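Local atomic coordinates of DUF5624 domain-containing protein (Legionella pneumophila subsp. pneumophila, PDB entry 4JX2), a protein that is of unknown function but is probably secreted, and folds as an unusual combination of alpha helices with a mixed beta sheet. Residues T111-I116 with N180-A185; P169-H174 with A235-D240; A185-G190 with N425-Q430; T218-Y223 with E417-Y422; V226-F231 with D368-L373. All blocks are in the same frame, centred on the assembly; numbering follows the deposited sequence.

From the N terminus, the first of these segments is 111-116, on helix 110-117, which meets 180-185 of helix 175-197 in contact 1. Contact 2 crosses it, since its loop, 169-174, falls inside that span and pairs with 235-240 on helix 223-247. Contact 1 is complete before contacts 3, 4 and 5 begin, although it shares Ala185 with contact 3. Those three form successive closures: contact 5 (226-231 with 368-373) lies within contact 4 (218-223 with 417-422), which lies within contact 3 (185-190 with 425-430). Contact 2 crosses all three. Together they bring the C-terminal tail and helix 366-378 onto the helices of residues 110-247.

Contact 1 (T111-I116 with N180-A185); sequences TEMTAI and NMIDYA
Ile116 and Ile182 meet through their branches, with the Ile116 CD1 methyl 4.0 Å from Ile182 CG2 and the two side chains at about a right angle. This apolar packing joins helix 110-117 to helix 175-197, whose local axes come within 11.6 Å and cross at 37°. Ile116 serves two partners because its branches part: chi1 of -61° keeps CG1 beside the backbone N and leaves CG2 opposite it, so that CG2 reaches Ala185 CB at 4.0 Å while CG1 carries CD1 over to Ile182. The selenomethionine Met181 adds a looser touch, its CE 4.4 Å from Ile116 CG2. One turn earlier, the selenomethionine Met113 bends twice along its chain and brings CE to 4.1 Å from Ile182 CD1.

No hydrogen bond spans the two segments, and the polar groups find partners outside them. Asp183 forms a salt bridge with Lys152, while Ile116 O is bonded to Tyr223 OH. Glu112 OE2 is bonded to Tyr28 and Thr30 of the second subunit.

All five touching residues are buried and apolar. Two isoleucines and two selenomethionines span the wide axis separation, Ala185 offering just its CB. Between these segments, dispersion and exclusion of water probably do the holding.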
# COMPACT_ATOMS: atom_id res chain seq x y z
N THR A 111 -17.88 -6.01 -19.55
CA THR A 111 -17.24 -5.52 -20.77
C THR A 111 -18.19 -4.53 -21.43
O THR A 111 -17.77 -3.41 -21.73
CB THR A 111 -16.88 -6.70 -21.67
OG1 THR A 111 -15.95 -7.53 -20.97
CG2 THR A 111 -16.29 -6.28 -23.01
N GLU A 112 -19.47 -4.92 -21.59
CA GLU A 112 -20.54 -4.14 -22.20
C GLU A 112 -20.67 -2.76 -21.55
O GLU A 112 -20.55 -1.75 -22.24
CB GLU A 112 -21.89 -4.89 -22.13
CG GLU A 112 -21.93 -6.21 -22.89
CD GLU A 112 -21.50 -7.47 -22.16
OE1 GLU A 112 -20.61 -7.40 -21.28
OE2 GLU A 112 -22.01 -8.56 -22.52
N MSE A 113 -20.85 -2.75 -20.21
CA MSE A 113 -21.02 -1.55 -19.41
C MSE A 113 -19.74 -0.72 -19.30
O MSE A 113 -19.82 0.50 -19.41
CB MSE A 113 -21.50 -1.96 -18.03
CG MSE A 113 -22.62 -1.08 -17.47
SE MSE A 113 -24.15 -0.62 -18.58
CE MSE A 113 -24.66 -2.33 -19.23
N THR A 114 -18.57 -1.37 -19.12
CA THR A 114 -17.27 -0.69 -18.98
C THR A 114 -16.91 0.02 -20.30
O THR A 114 -16.41 1.14 -20.24
CB THR A 114 -16.19 -1.67 -18.51
OG1 THR A 114 -16.59 -2.18 -17.24
CG2 THR A 114 -14.82 -1.05 -18.37
N ALA A 115 -17.18 -0.62 -21.46
CA ALA A 115 -16.93 -0.08 -22.79
C ALA A 115 -17.62 1.28 -22.97
O ALA A 115 -17.02 2.20 -23.50
CB ALA A 115 -17.40 -1.07 -23.86
N ILE A 116 -18.87 1.40 -22.49
CA ILE A 116 -19.64 2.65 -22.57
C ILE A 116 -19.06 3.71 -21.58
O ILE A 116 -18.90 4.86 -21.98
CB ILE A 116 -21.18 2.41 -22.37
CG1 ILE A 116 -21.75 1.46 -23.46
CG2 ILE A 116 -22.00 3.73 -22.27
CD1 ILE A 116 -21.65 1.96 -24.98
N ASN A 180 -32.24 2.45 -23.40
CA ASN A 180 -32.36 3.83 -23.89
C ASN A 180 -31.11 4.64 -23.61
O ASN A 180 -30.72 5.48 -24.43
CB ASN A 180 -33.56 4.51 -23.27
CG ASN A 180 -34.87 3.95 -23.71
OD1 ASN A 180 -35.00 3.32 -24.77
ND2 ASN A 180 -35.88 4.19 -22.92
N MSE A 181 -30.49 4.38 -22.45
CA MSE A 181 -29.30 5.06 -22.02
C MSE A 181 -28.10 4.71 -22.92
O MSE A 181 -27.37 5.63 -23.31
CB MSE A 181 -29.00 4.74 -20.56
CG MSE A 181 -27.84 5.54 -20.05
SE MSE A 181 -26.74 4.52 -18.91
CE MSE A 181 -25.95 3.41 -20.28
N ILE A 182 -27.90 3.41 -23.27
CA ILE A 182 -26.78 3.02 -24.14
C ILE A 182 -27.03 3.60 -25.54
O ILE A 182 -26.10 4.11 -26.18
CB ILE A 182 -26.54 1.49 -24.14
CG1 ILE A 182 -26.02 1.03 -22.77
CG2 ILE A 182 -25.55 1.06 -25.24
CD1 ILE A 182 -26.46 -0.29 -22.35
N ASP A 183 -28.30 3.60 -25.99
CA ASP A 183 -28.69 4.18 -27.27
C ASP A 183 -28.35 5.70 -27.28
O ASP A 183 -27.66 6.17 -28.19
CB ASP A 183 -30.16 3.93 -27.54
CG ASP A 183 -30.56 4.30 -28.95
OD1 ASP A 183 -30.11 3.61 -29.90
OD2 ASP A 183 -31.29 5.30 -29.12
N TYR A 184 -28.79 6.43 -26.23
CA TYR A 184 -28.54 7.85 -26.00
C TYR A 184 -27.03 8.16 -25.97
O TYR A 184 -26.57 9.14 -26.58
CB TYR A 184 -29.19 8.30 -24.66
CG TYR A 184 -28.87 9.74 -24.30
CD1 TYR A 184 -29.51 10.80 -24.94
CD2 TYR A 184 -27.93 10.04 -23.31
CE1 TYR A 184 -29.22 12.12 -24.61
CE2 TYR A 184 -27.63 11.36 -22.98
CZ TYR A 184 -28.29 12.40 -23.62
OH TYR A 184 -27.99 13.70 -23.31
N ALA A 185 -26.26 7.32 -25.22
CA ALA A 185 -24.82 7.44 -25.05
C ALA A 185 -24.10 7.31 -26.39
O ALA A 185 -23.28 8.16 -26.72
CB ALA A 185 -24.32 6.39 -24.08

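Contact 2 (P169-H174 with A235-D240); sequences PAWKPH and ALQSMD
Ala170 points its methyl at helix 223-247, placing CB 3.7 Å from Leu236 CG and 3.8 Å from Asp240 OD2. Trp171 extends the apolar part. Its five-membered ring meets Leu236 edge-on, with CD1 4.0 Å from Leu236 CD2 near the ring plane, and its benzo side approaches Gln237, CZ2 lying 3.7 Å from Gln237 CB. The Trp171 and Gln237 side chains cross at about a right angle, with the indole and amide planes 38° apart. Pro169 CG also approaches Asp240 OD2.

The polar part runs through one water. It accepts from Ala170 N at 3.1 Å and donates to both Gln237 OE1 and Asp240 OD2. Gln237 can offer OE1 because CG is opposite its backbone N (chi1 174°) and the chain then bends at chi2. The other end of that amide, NE2, is bonded to Ser108 O and Asn167 O, which fixes its flip. Trp171 NE1 is bonded to Leu233 O, one turn back along the helix.

Residues 169-174 thus form a compact, partly 3-10 connection that ends at His174, the N-cap of helix 175-197: a helix-to-helix linker laid on a long helix, with a bridging water.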
# COMPACT_ATOMS: atom_id res chain seq x y z
N PRO A 169 -29.79 -10.31 -13.01
CA PRO A 169 -31.13 -10.10 -12.39
C PRO A 169 -31.32 -8.77 -11.66
O PRO A 169 -32.42 -8.24 -11.71
CB PRO A 169 -31.29 -11.29 -11.44
CG PRO A 169 -29.95 -11.95 -11.37
CD PRO A 169 -29.17 -11.58 -12.57
N ALA A 170 -30.26 -8.17 -11.09
CA ALA A 170 -30.30 -6.86 -10.41
C ALA A 170 -30.70 -5.68 -11.35
O ALA A 170 -31.14 -4.62 -10.88
CB ALA A 170 -28.93 -6.58 -9.81
N TRP A 171 -30.49 -5.86 -12.67
CA TRP A 171 -30.80 -4.87 -13.70
C TRP A 171 -32.23 -4.99 -14.21
O TRP A 171 -32.77 -4.02 -14.74
CB TRP A 171 -29.84 -5.02 -14.89
CG TRP A 171 -28.39 -4.74 -14.59
CD1 TRP A 171 -27.83 -4.36 -13.40
CD2 TRP A 171 -27.30 -4.88 -15.52
NE1 TRP A 171 -26.47 -4.23 -13.53
CE2 TRP A 171 -26.12 -4.53 -14.83
CE3 TRP A 171 -27.22 -5.22 -16.88
CZ2 TRP A 171 -24.88 -4.52 -15.45
CZ3 TRP A 171 -25.98 -5.22 -17.49
CH2 TRP A 171 -24.83 -4.90 -16.78
N LYS A 172 -32.84 -6.19 -14.06
CA LYS A 172 -34.20 -6.49 -14.51
C LYS A 172 -35.19 -5.32 -14.25
O LYS A 172 -35.84 -4.94 -15.21
CB LYS A 172 -34.75 -7.80 -13.92
CG LYS A 172 -35.76 -8.51 -14.82
CD LYS A 172 -36.56 -9.55 -14.03
CE LYS A 172 -37.52 -10.37 -14.87
NZ LYS A 172 -38.64 -10.94 -14.05
N PRO A 173 -35.28 -4.67 -13.05
CA PRO A 173 -36.24 -3.56 -12.89
C PRO A 173 -36.04 -2.35 -13.82
O PRO A 173 -36.97 -1.58 -13.99
CB PRO A 173 -36.02 -3.12 -11.43
CG PRO A 173 -35.45 -4.27 -10.76
CD PRO A 173 -34.59 -4.95 -11.76
N HIS A 174 -34.83 -2.18 -14.42
CA HIS A 174 -34.49 -1.01 -15.22
C HIS A 174 -34.04 -1.30 -16.66
O HIS A 174 -33.51 -0.40 -17.32
CB HIS A 174 -33.37 -0.23 -14.50
CG HIS A 174 -33.56 -0.17 -13.02
ND1 HIS A 174 -32.84 -1.00 -12.15
CD2 HIS A 174 -34.43 0.58 -12.29
CE1 HIS A 174 -33.26 -0.70 -10.94
NE2 HIS A 174 -34.21 0.25 -10.97
N ALA A 235 -21.02 -1.93 -10.59
CA ALA A 235 -20.88 -2.21 -9.15
C ALA A 235 -22.01 -3.13 -8.68
O ALA A 235 -21.74 -4.15 -8.03
CB ALA A 235 -20.91 -0.90 -8.37
N LEU A 236 -23.26 -2.77 -9.04
CA LEU A 236 -24.46 -3.51 -8.70
C LEU A 236 -24.38 -4.95 -9.21
O LEU A 236 -24.68 -5.85 -8.43
CB LEU A 236 -25.70 -2.78 -9.26
CG LEU A 236 -27.08 -3.46 -9.11
CD1 LEU A 236 -27.43 -3.74 -7.64
CD2 LEU A 236 -28.18 -2.62 -9.79
N GLN A 237 -23.95 -5.17 -10.46
CA GLN A 237 -23.90 -6.50 -11.05
C GLN A 237 -22.87 -7.38 -10.35
O GLN A 237 -23.19 -8.50 -9.95
CB GLN A 237 -23.63 -6.43 -12.57
CG GLN A 237 -23.40 -7.78 -13.29
CD GLN A 237 -24.53 -8.79 -13.30
OE1 GLN A 237 -25.46 -8.75 -12.49
NE2 GLN A 237 -24.48 -9.74 -14.22
N SER A 238 -21.67 -6.84 -10.18
CA SER A 238 -20.52 -7.49 -9.56
C SER A 238 -20.84 -7.90 -8.11
O SER A 238 -20.60 -9.06 -7.71
CB SER A 238 -19.32 -6.55 -9.65
OG SER A 238 -18.21 -6.99 -8.88
N MSE A 239 -21.43 -6.97 -7.33
CA MSE A 239 -21.78 -7.22 -5.94
C MSE A 239 -22.98 -8.17 -5.80
O MSE A 239 -22.97 -9.02 -4.90
CB MSE A 239 -22.05 -5.91 -5.20
CG MSE A 239 -20.80 -5.04 -5.03
SE MSE A 239 -21.20 -3.38 -4.09
CE MSE A 239 -19.84 -2.21 -4.82
N ASP A 240 -23.99 -8.05 -6.69
CA ASP A 240 -25.16 -8.92 -6.66
C ASP A 240 -24.77 -10.36 -6.98
O ASP A 240 -25.27 -11.29 -6.33
CB ASP A 240 -26.25 -8.44 -7.63
CG ASP A 240 -27.48 -9.31 -7.61
OD1 ASP A 240 -28.13 -9.39 -6.56
OD2 ASP A 240 -27.76 -9.97 -8.64
O HOH W 1 -27.41 -9.34 -11.05

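Contact 3 (A185-G190 with N425-Q430); sequences ACSMAG and NNPVIQ
A polar anchor and an apolar cover join helix 175-197 to the extended, irregular C-terminal tail, at the periphery of the fold about 30 Å from the centre of the chain to the centre of the contact. The anchor is Ser187. Its OG stands opposite the backbone N (chi1 -176°), which turns the hydroxyl outward from the helix to donate to Pro427 O. The modelled length, 2.5 Å, is very short and, at this resolution, doubtful as an exact value. The same oxygen is also bonded to Tyr219 OH. Beside it, Ser187 CB packs on Asn426 CB at 3.8 Å, while the Asn426 amide reaches back along the helix to Asp183 OD2.

Ile429 supplies the cover. Its CD1 lies 3.4 Å from Cys186 O, and its CG2 rests 3.8 Å from Gly190 C. The nearest pair of CA atoms, Gly190 and Ile429, is 5.5 Å apart, an approach helped by the absence of a side chain on Gly190. Asn191 then bonds to the tail backbone through Val428 O and Gln430 N, continuing the attachment.

Ile429 also packs on Leu145 and Lys152, so the tail runs along helix 175-197 beside helix 136-155, while Met188 turns to helices 205-213 and 223-247.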
# COMPACT_ATOMS: atom_id res chain seq x y z
N ALA A 185 -26.26 7.32 -25.22
CA ALA A 185 -24.82 7.44 -25.05
C ALA A 185 -24.10 7.31 -26.39
O ALA A 185 -23.28 8.16 -26.72
CB ALA A 185 -24.32 6.39 -24.08
N CYS A 186 -24.45 6.27 -27.18
CA CYS A 186 -23.85 6.05 -28.51
C CYS A 186 -24.16 7.22 -29.44
O CYS A 186 -23.27 7.73 -30.11
CB CYS A 186 -24.31 4.73 -29.10
SG CYS A 186 -23.72 3.27 -28.20
N SER A 187 -25.43 7.65 -29.45
CA SER A 187 -25.90 8.76 -30.28
C SER A 187 -25.17 10.08 -29.91
O SER A 187 -24.69 10.78 -30.80
CB SER A 187 -27.41 8.90 -30.12
OG SER A 187 -27.93 9.90 -30.98
N MSE A 188 -25.06 10.38 -28.60
CA MSE A 188 -24.40 11.58 -28.12
C MSE A 188 -22.90 11.58 -28.48
O MSE A 188 -22.45 12.49 -29.17
CB MSE A 188 -24.60 11.69 -26.60
CG MSE A 188 -23.92 12.87 -25.99
SE MSE A 188 -24.41 13.03 -24.13
CE MSE A 188 -23.96 14.89 -23.86
N ALA A 189 -22.15 10.56 -28.03
CA ALA A 189 -20.71 10.40 -28.27
C ALA A 189 -20.37 10.29 -29.74
O ALA A 189 -19.39 10.89 -30.18
CB ALA A 189 -20.19 9.18 -27.53
N GLY A 190 -21.17 9.53 -30.49
CA GLY A 190 -21.01 9.34 -31.93
C GLY A 190 -21.13 10.64 -32.70
O GLY A 190 -20.20 11.03 -33.41
N ASN A 425 -36.13 7.48 -28.67
CA ASN A 425 -35.72 7.62 -30.07
C ASN A 425 -34.57 8.62 -30.14
O ASN A 425 -34.78 9.82 -29.89
CB ASN A 425 -36.90 8.00 -31.01
CG ASN A 425 -37.82 9.13 -30.59
OD1 ASN A 425 -37.68 9.76 -29.53
ND2 ASN A 425 -38.80 9.43 -31.44
N ASN A 426 -33.34 8.11 -30.36
CA ASN A 426 -32.15 8.96 -30.39
C ASN A 426 -31.58 9.07 -31.80
O ASN A 426 -31.61 8.09 -32.55
CB ASN A 426 -31.11 8.49 -29.40
CG ASN A 426 -31.61 8.61 -27.98
OD1 ASN A 426 -31.85 9.72 -27.47
ND2 ASN A 426 -31.85 7.48 -27.34
N PRO A 427 -31.13 10.29 -32.18
CA PRO A 427 -30.64 10.48 -33.56
C PRO A 427 -29.59 9.47 -33.98
O PRO A 427 -28.75 9.07 -33.17
CB PRO A 427 -30.06 11.90 -33.54
CG PRO A 427 -30.70 12.57 -32.40
CD PRO A 427 -31.05 11.54 -31.40
N VAL A 428 -29.62 9.06 -35.25
CA VAL A 428 -28.63 8.12 -35.76
C VAL A 428 -27.26 8.83 -35.79
O VAL A 428 -27.20 10.06 -35.83
CB VAL A 428 -29.01 7.52 -37.14
CG1 VAL A 428 -30.24 6.63 -37.03
CG2 VAL A 428 -29.20 8.61 -38.21
N ILE A 429 -26.17 8.05 -35.77
CA ILE A 429 -24.83 8.63 -35.84
C ILE A 429 -24.56 8.97 -37.32
O ILE A 429 -24.50 8.07 -38.17
CB ILE A 429 -23.75 7.73 -35.21
CG1 ILE A 429 -24.03 7.50 -33.71
CG2 ILE A 429 -22.38 8.33 -35.42
CD1 ILE A 429 -23.53 6.19 -33.16
N GLN A 430 -24.47 10.28 -37.63
CA GLN A 430 -24.21 10.77 -38.98
C GLN A 430 -22.72 10.99 -39.17
O GLN A 430 -22.17 11.94 -38.62
CB GLN A 430 -24.99 12.08 -39.23
CG GLN A 430 -26.31 11.89 -39.96
CD GLN A 430 -26.54 13.00 -40.94
OE1 GLN A 430 -25.72 13.25 -41.84
NE2 GLN A 430 -27.66 13.69 -40.79

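Contact 4 (T218-Y223 with E417-Y422); sequences TYPIPY and EGISTY
Ile221 overlaps Ile419 and Tyr422 together, set between them like a wedge. Both segments lack regular secondary structure, so this is loop-to-loop packing: the connection between helices 205-213 and 223-247 is held against the tail that follows helix 386-398. The Ile221 branches divide the work. With CG1 opposite the carbonyl carbon (chi1 -58°), CD1 extends to Ile419 CG2 at 3.9 Å and also lies 3.7 Å from Thr421 O, a carbonyl that it flanks without bonding. Its other branch, CG2, comes to 3.7 Å from Tyr422 CE1, approaching the ring at a slant.

Pro220 adds a second apolar touch, where its CB meets Ile419 CD1 at 3.8 Å with the two side chains at about a right angle. Ile419 therefore shares its methyls between neighbouring residues, CG2 serving Ile221 and CD1 serving Pro220.

No hydrogen bond links the two segments. Their polar groups engage other parts of the chain: Tyr422 OH is bonded to Gly410 O, Ile221 O takes Tyr184 OH, and Tyr219 OH is bonded to Asn191 ND2. The Tyr422 ring is further braced edge-to-face by Phe415. Pro416 and Pro423 border Ile221 as well, which makes the surroundings of this isoleucine rich in proline. Tyr422 meets it a second time through CD1, 3.8 Å from Ile221 CD1.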
# COMPACT_ATOMS: atom_id res chain seq x y z
N THR A 218 -28.64 19.43 -28.14
CA THR A 218 -29.23 18.20 -28.71
C THR A 218 -29.29 17.07 -27.68
O THR A 218 -30.27 16.32 -27.65
CB THR A 218 -28.41 17.76 -29.92
OG1 THR A 218 -28.07 18.91 -30.69
CG2 THR A 218 -29.13 16.72 -30.77
N TYR A 219 -28.25 16.93 -26.85
CA TYR A 219 -28.15 15.88 -25.85
C TYR A 219 -28.05 16.52 -24.44
O TYR A 219 -26.96 16.67 -23.90
CB TYR A 219 -26.95 14.96 -26.19
CG TYR A 219 -27.08 14.31 -27.55
CD1 TYR A 219 -27.84 13.15 -27.72
CD2 TYR A 219 -26.45 14.84 -28.67
CE1 TYR A 219 -27.97 12.55 -28.97
CE2 TYR A 219 -26.56 14.24 -29.92
CZ TYR A 219 -27.33 13.10 -30.07
OH TYR A 219 -27.47 12.51 -31.31
N PRO A 220 -29.21 16.95 -23.87
CA PRO A 220 -29.19 17.69 -22.59
C PRO A 220 -28.72 16.93 -21.35
O PRO A 220 -28.26 17.60 -20.43
CB PRO A 220 -30.64 18.15 -22.42
CG PRO A 220 -31.43 17.23 -23.24
CD PRO A 220 -30.58 16.92 -24.41
N ILE A 221 -28.84 15.59 -21.31
CA ILE A 221 -28.33 14.81 -20.18
C ILE A 221 -26.81 14.75 -20.35
O ILE A 221 -26.32 14.23 -21.36
CB ILE A 221 -28.96 13.40 -20.06
CG1 ILE A 221 -30.50 13.46 -19.93
CG2 ILE A 221 -28.34 12.63 -18.88
CD1 ILE A 221 -31.22 12.24 -20.54
N PRO A 222 -26.02 15.29 -19.39
CA PRO A 222 -24.55 15.22 -19.54
C PRO A 222 -24.04 13.79 -19.72
O PRO A 222 -24.64 12.86 -19.17
CB PRO A 222 -24.04 15.77 -18.20
CG PRO A 222 -25.15 16.60 -17.68
CD PRO A 222 -26.42 15.96 -18.14
N TYR A 223 -22.91 13.61 -20.44
CA TYR A 223 -22.28 12.29 -20.54
C TYR A 223 -21.75 11.88 -19.16
O TYR A 223 -21.64 10.69 -18.88
CB TYR A 223 -21.17 12.21 -21.60
CG TYR A 223 -20.94 10.78 -22.01
CD1 TYR A 223 -21.79 10.15 -22.92
CD2 TYR A 223 -19.94 10.01 -21.41
CE1 TYR A 223 -21.62 8.80 -23.25
CE2 TYR A 223 -19.77 8.66 -21.73
CZ TYR A 223 -20.62 8.06 -22.64
OH TYR A 223 -20.45 6.74 -22.98
N GLU A 417 -33.06 19.22 -14.54
CA GLU A 417 -34.39 19.77 -14.28
C GLU A 417 -35.19 19.79 -15.58
O GLU A 417 -34.70 20.32 -16.58
CB GLU A 417 -34.28 21.17 -13.65
CG GLU A 417 -35.61 21.79 -13.24
CD GLU A 417 -35.73 22.29 -11.81
OE1 GLU A 417 -34.70 22.65 -11.20
OE2 GLU A 417 -36.88 22.33 -11.31
N GLY A 418 -36.34 19.13 -15.57
CA GLY A 418 -37.20 19.02 -16.74
C GLY A 418 -37.16 17.68 -17.45
O GLY A 418 -38.00 17.43 -18.32
N ILE A 419 -36.17 16.82 -17.10
CA ILE A 419 -35.94 15.48 -17.66
C ILE A 419 -36.17 14.43 -16.55
O ILE A 419 -35.76 14.64 -15.40
CB ILE A 419 -34.51 15.38 -18.28
CG1 ILE A 419 -34.32 16.39 -19.44
CG2 ILE A 419 -34.18 13.95 -18.76
CD1 ILE A 419 -32.95 16.97 -19.59
N SER A 420 -36.82 13.31 -16.90
CA SER A 420 -37.13 12.23 -15.95
C SER A 420 -36.31 10.94 -16.20
O SER A 420 -36.03 10.18 -15.25
CB SER A 420 -38.62 11.91 -15.97
OG SER A 420 -39.10 11.83 -17.31
N THR A 421 -35.95 10.67 -17.47
CA THR A 421 -35.17 9.48 -17.85
C THR A 421 -34.45 9.76 -19.17
O THR A 421 -34.60 10.84 -19.75
CB THR A 421 -36.10 8.24 -17.91
OG1 THR A 421 -35.31 7.05 -18.00
CG2 THR A 421 -37.11 8.31 -19.04
N TYR A 422 -33.69 8.78 -19.67
CA TYR A 422 -33.02 8.86 -20.97
C TYR A 422 -34.02 8.73 -22.11
O TYR A 422 -34.91 7.88 -22.03
CB TYR A 422 -31.95 7.77 -21.09
CG TYR A 422 -30.79 7.96 -20.15
CD1 TYR A 422 -29.72 8.79 -20.49
CD2 TYR A 422 -30.78 7.35 -18.90
CE1 TYR A 422 -28.66 8.99 -19.62
CE2 TYR A 422 -29.72 7.55 -18.01
CZ TYR A 422 -28.66 8.38 -18.37
OH TYR A 422 -27.62 8.58 -17.51

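Contact 5 (V226-F231 with D368-L373); sequences VMIGTF and DFLMRL
Phe369 O accepts the Leu373 N-H at 2.7 Å and has Ile228 CD1 resting against it from the other helix, 3.7 Å away. The pair is a nearly perpendicular helix-on-helix packing: segments 226-231 and 368-373, of helices 223-247 and 366-378, cross at 86° with their axes 10.2 Å apart. Ile228 is the central projection. Its CG2 touches Phe369 CB at 3.7 Å, and its CG1 meets Leu370 CD2 at the same distance, so one isoleucine packs against two consecutive residues. The far end of the Phe369 ring turns from segment 226-231, and the ring meets Trp391 edge-to-face.

Leu373 gathers the remaining side chains. With CG opposite its backbone N (chi1 174°), its fork is placed between its neighbours. CD2 faces Ile228 CD1 at 4.0 Å and CE of the selenomethionine Met227, which turns in at chi3.

Polar groups stay off this apolar surface. Thr230 OG1 is bonded to Ser117 OG, and the Thr230 side chain packs on Met113 and Ile116 of helix 110-117. Arg372 reaches Asp357 in a salt bridge. The second subunit packs its Ile343 and Phe340 on Leu370 and Leu373, so the crossing lies at the dimer interface. At its far end Leu373 CD1 comes 3.7 Å from Phe231 CE2, the two side chains at about a right angle.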
# COMPACT_ATOMS: atom_id res chain seq x y z
N VAL A 226 -24.08 9.52 -17.71
CA VAL A 226 -23.93 8.20 -18.33
C VAL A 226 -22.76 7.49 -17.64
O VAL A 226 -22.88 6.30 -17.33
CB VAL A 226 -23.77 8.28 -19.87
CG1 VAL A 226 -23.32 6.96 -20.47
CG2 VAL A 226 -25.06 8.72 -20.52
N MSE A 227 -21.66 8.21 -17.35
CA MSE A 227 -20.51 7.62 -16.68
C MSE A 227 -20.86 7.12 -15.30
O MSE A 227 -20.48 6.01 -14.97
CB MSE A 227 -19.35 8.60 -16.62
CG MSE A 227 -18.64 8.67 -17.95
SE MSE A 227 -17.01 9.64 -17.86
CE MSE A 227 -17.72 11.53 -17.78
N ILE A 228 -21.65 7.89 -14.51
CA ILE A 228 -22.06 7.47 -13.17
C ILE A 228 -23.04 6.27 -13.27
O ILE A 228 -22.82 5.26 -12.59
CB ILE A 228 -22.64 8.64 -12.33
CG1 ILE A 228 -21.66 9.86 -12.23
CG2 ILE A 228 -23.09 8.17 -10.93
CD1 ILE A 228 -20.10 9.55 -11.89
N GLY A 229 -24.05 6.38 -14.14
CA GLY A 229 -25.05 5.33 -14.34
C GLY A 229 -24.45 3.98 -14.68
O GLY A 229 -24.77 2.97 -14.04
N THR A 230 -23.53 3.97 -15.65
CA THR A 230 -22.83 2.76 -16.11
C THR A 230 -21.94 2.19 -15.02
O THR A 230 -21.95 0.98 -14.83
CB THR A 230 -22.02 3.04 -17.37
OG1 THR A 230 -21.21 4.21 -17.17
CG2 THR A 230 -22.88 3.21 -18.58
N PHE A 231 -21.18 3.04 -14.28
CA PHE A 231 -20.33 2.60 -13.18
C PHE A 231 -21.19 1.94 -12.08
O PHE A 231 -20.83 0.87 -11.55
CB PHE A 231 -19.50 3.77 -12.60
CG PHE A 231 -18.26 4.16 -13.37
CD1 PHE A 231 -17.38 3.19 -13.83
CD2 PHE A 231 -17.94 5.49 -13.57
CE1 PHE A 231 -16.21 3.56 -14.52
CE2 PHE A 231 -16.79 5.86 -14.30
CZ PHE A 231 -15.92 4.89 -14.74
N ASP A 368 -22.06 14.85 -6.31
CA ASP A 368 -21.19 14.10 -5.42
C ASP A 368 -20.37 13.04 -6.17
O ASP A 368 -19.16 12.94 -5.99
CB ASP A 368 -22.02 13.45 -4.30
CG ASP A 368 -22.73 14.44 -3.37
OD1 ASP A 368 -22.48 15.67 -3.50
OD2 ASP A 368 -23.53 13.98 -2.51
N PHE A 369 -21.02 12.29 -7.05
CA PHE A 369 -20.38 11.22 -7.80
C PHE A 369 -19.43 11.79 -8.86
O PHE A 369 -18.33 11.25 -9.06
CB PHE A 369 -21.46 10.30 -8.39
CG PHE A 369 -22.29 9.70 -7.27
CD1 PHE A 369 -21.73 8.76 -6.39
CD2 PHE A 369 -23.58 10.14 -7.03
CE1 PHE A 369 -22.47 8.28 -5.32
CE2 PHE A 369 -24.33 9.63 -5.97
CZ PHE A 369 -23.76 8.70 -5.11
N LEU A 370 -19.80 12.93 -9.46
CA LEU A 370 -18.94 13.62 -10.43
C LEU A 370 -17.65 14.09 -9.75
O LEU A 370 -16.56 13.89 -10.30
CB LEU A 370 -19.67 14.79 -11.10
CG LEU A 370 -20.86 14.43 -11.99
CD1 LEU A 370 -21.29 15.60 -12.75
CD2 LEU A 370 -20.51 13.33 -12.99
N MSE A 371 -17.77 14.63 -8.51
CA MSE A 371 -16.66 15.05 -7.67
C MSE A 371 -15.75 13.85 -7.34
O MSE A 371 -14.52 13.94 -7.45
CB MSE A 371 -17.19 15.72 -6.42
CG MSE A 371 -17.81 17.08 -6.68
SE MSE A 371 -18.23 17.95 -4.99
CE MSE A 371 -19.95 17.54 -4.83
N ARG A 372 -16.37 12.72 -7.03
CA ARG A 372 -15.66 11.50 -6.70
C ARG A 372 -15.01 10.89 -7.94
O ARG A 372 -13.90 10.34 -7.83
CB ARG A 372 -16.58 10.51 -5.99
CG ARG A 372 -15.86 9.38 -5.29
CD ARG A 372 -14.91 9.81 -4.19
NE ARG A 372 -14.46 8.64 -3.43
CZ ARG A 372 -15.15 8.10 -2.43
NH1 ARG A 372 -16.29 8.65 -2.04
NH2 ARG A 372 -14.69 7.03 -1.81
N LEU A 373 -15.66 11.02 -9.13
CA LEU A 373 -15.10 10.54 -10.39
C LEU A 373 -13.81 11.30 -10.71
O LEU A 373 -12.80 10.66 -11.06
CB LEU A 373 -16.12 10.70 -11.53
CG LEU A 373 -15.67 10.39 -12.97
CD1 LEU A 373 -15.17 8.95 -13.12
CD2 LEU A 373 -16.80 10.64 -13.92